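Local coordinates for protein tRNA threonylcarbamoyladenosine dehydratase (Escherichia coli, PDB 4D79) that catalyses the ATP-dependent dehydration of threonylcarbamoyladenosine at position 37 of tRNAs to its cyclic form, and can accept sulfur from the cysteine desulfurase CsdA in vitro, at residues Y20-K23 / A24-L27. Numbering follows the deposited sequence.
Sequences YGEK and ALQL
In Tyr20, CG stands anti to the carbonyl carbon (chi1 -62°), which swings the ring away from Ala24 and leaves the CB of Tyr20 to meet the CB of Ala24 at 3.6 Å. The ring meets Phe28 edge-to-face, and Tyr20 also packs on Met243 of the second subunit. The methyl of Ala24 also lies 3.5 Å from the Tyr20 O. A water spans the kink between the two residues. It donates to the Tyr20 O at 2.8 Å and accepts from the Ala24 N at 2.9 Å, linking the end of one helix to the first turn of the next. Gly21 makes the break. Its phi is positive (106°), and its backbone angles leave no room for a side chain beside the Tyr20 O, which by itself calls for glycine. From the N-cap position its O accepts a hydrogen bond from the Leu25 N at 3.1 Å. The Leu27 N is hydrogen-bonded to the Lys23 O at 2.9 Å. Between them, the bond from the Gln26 N to the Glu22 O is weak. Leu25 packs on Phe13, Thr16 and Ala17 of helix 7-20, while Ala24 and Leu27 rest on Met261 of helix 242-266. The Gln26 NE2 is hydrogen-bonded to the Val3 O. Gly21, with its positive phi, thus ends helix 7-20 and is the N-cap residue of helix 22-29, in the N-terminal region of a HesA/MoeB/ThiF-family protein.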
ATOM      1  N   TYR B  20       7.557  -8.618 -14.704  1.00 18.41           N
ATOM      2  CA  TYR B  20       6.834  -8.111 -15.870  1.00 20.01           C
ATOM      3  C   TYR B  20       7.512  -8.427 -17.192  1.00 18.01           C
ATOM      4  O   TYR B  20       6.871  -8.312 -18.241  1.00 19.84           O
ATOM      5  CB  TYR B  20       6.668  -6.598 -15.759  1.00 19.74           C
ATOM      6  CG  TYR B  20       5.854  -6.137 -14.563  1.00 16.82           C
ATOM      7  CD1 TYR B  20       4.471  -6.136 -14.598  1.00 23.18           C
ATOM      8  CD2 TYR B  20       6.498  -5.648 -13.427  1.00 20.08           C
ATOM      9  CE1 TYR B  20       3.737  -5.677 -13.510  1.00 17.60           C
ATOM     10  CE2 TYR B  20       5.811  -5.207 -12.367  1.00 22.09           C
ATOM     11  CZ  TYR B  20       4.423  -5.219 -12.400  1.00 22.28           C
ATOM     12  OH  TYR B  20       3.760  -4.768 -11.297  1.00 25.18           O
ATOM     13  N   GLY B  21       8.790  -8.790 -17.169  1.00 21.73           N
ATOM     14  CA  GLY B  21       9.509  -9.097 -18.386  1.00 20.97           C
ATOM     15  C   GLY B  21      10.474  -7.984 -18.761  1.00 19.73           C
ATOM     16  O   GLY B  21      10.338  -6.841 -18.347  1.00 19.65           O
ATOM     17  N   GLU B  22      11.455  -8.342 -19.599  1.00 21.31           N
ATOM     18  CA  GLU B  22      12.468  -7.385 -20.050  1.00 23.61           C
ATOM     19  C   GLU B  22      11.851  -6.264 -20.879  1.00 19.79           C
ATOM     20  O   GLU B  22      12.233  -5.102 -20.732  1.00 19.17           O
ATOM     21  CB  GLU B  22      13.562  -8.082 -20.877  1.00 27.22           C
ATOM     22  CG  GLU B  22      14.325  -9.180 -20.133  1.00 34.08           C
ATOM     23  CD  GLU B  22      15.128  -8.672 -18.945  1.00 36.33           C
ATOM     24  OE1 GLU B  22      15.169  -7.448 -18.714  1.00 41.85           O
ATOM     25  OE2 GLU B  22      15.741  -9.506 -18.246  1.00 47.56           O
ATOM     26  N   LYS B  23      10.929  -6.596 -21.789  1.00 20.88           N
ATOM     27  CA  LYS B  23      10.331  -5.560 -22.627  1.00 21.23           C
ATOM     28  C   LYS B  23       9.609  -4.538 -21.768  1.00 21.37           C
ATOM     29  O   LYS B  23       9.705  -3.327 -21.999  1.00 19.15           O
ATOM     30  CB  LYS B  23       9.395  -6.208 -23.643  1.00 24.44           C
ATOM     31  CG  LYS B  23       8.908  -5.262 -24.735  1.00 27.20           C
ATOM     32  CD  LYS B  23       8.270  -6.037 -25.883  1.00 61.15           C
ATOM     33  CE  LYS B  23       7.914  -5.132 -27.058  1.00 87.36           C
ATOM     34  NZ  LYS B  23       6.788  -4.206 -26.744  1.00 52.22           N
ATOM     35  N   ALA B  24       8.894  -5.016 -20.744  1.00 19.73           N
ATOM     36  CA  ALA B  24       8.223  -4.126 -19.824  1.00 22.10           C
ATOM     37  C   ALA B  24       9.213  -3.229 -19.084  1.00 17.12           C
ATOM     38  O   ALA B  24       8.910  -2.061 -18.817  1.00 18.85           O
ATOM     39  CB  ALA B  24       7.398  -4.946 -18.844  1.00 19.92           C
ATOM     40  N   LEU B  25      10.363  -3.764 -18.667  1.00 19.83           N
ATOM     41  CA  LEU B  25      11.312  -2.910 -17.952  1.00 16.88           C
ATOM     42  C   LEU B  25      11.668  -1.682 -18.792  1.00 16.54           C
ATOM     43  O   LEU B  25      11.758  -0.562 -18.278  1.00 18.48           O
ATOM     44  CB  LEU B  25      12.569  -3.695 -17.583  1.00 18.58           C
ATOM     45  CG  LEU B  25      13.554  -2.951 -16.667  1.00 18.73           C
ATOM     46  CD1 LEU B  25      13.040  -2.880 -15.219  1.00 20.58           C
ATOM     47  CD2 LEU B  25      14.950  -3.612 -16.697  1.00 20.32           C
ATOM     48  N   GLN B  26      11.915  -1.885 -20.069  1.00 16.70           N
ATOM     49  CA  GLN B  26      12.243  -0.765 -20.945  1.00 18.65           C
ATOM     50  C   GLN B  26      11.023   0.120 -21.192  1.00 19.46           C
ATOM     51  O   GLN B  26      11.141   1.351 -21.230  1.00 19.58           O
ATOM     52  CB  GLN B  26      12.829  -1.273 -22.267  1.00 18.54           C
ATOM     53  CG  GLN B  26      13.241  -0.148 -23.187  1.00 19.74           C
ATOM     54  CD  GLN B  26      14.452   0.603 -22.720  1.00 26.91           C
ATOM     55  OE1 GLN B  26      15.585   0.100 -22.764  1.00 25.79           O
ATOM     56  NE2 GLN B  26      14.221   1.777 -22.182  1.00 23.78           N
ATOM     57  N   LEU B  27       9.842  -0.484 -21.350  1.00 18.94           N
ATOM     58  CA  LEU B  27       8.620   0.309 -21.509  1.00 22.88           C
ATOM     59  C   LEU B  27       8.432   1.252 -20.330  1.00 18.94           C
ATOM     60  O   LEU B  27       8.083   2.420 -20.509  1.00 20.19           O
ATOM     61  CB  LEU B  27       7.403  -0.616 -21.630  1.00 21.23           C
ATOM     62  CG  LEU B  27       6.033   0.039 -21.816  1.00 25.69           C
ATOM     63  CD1 LEU B  27       5.927   0.693 -23.209  1.00 33.99           C
ATOM     64  CD2 LEU B  27       4.945  -1.005 -21.620  1.00 27.84           C
TER
HETATM   65  O   HOH W   1       7.645  -7.643 -20.856  1.00 21.88           O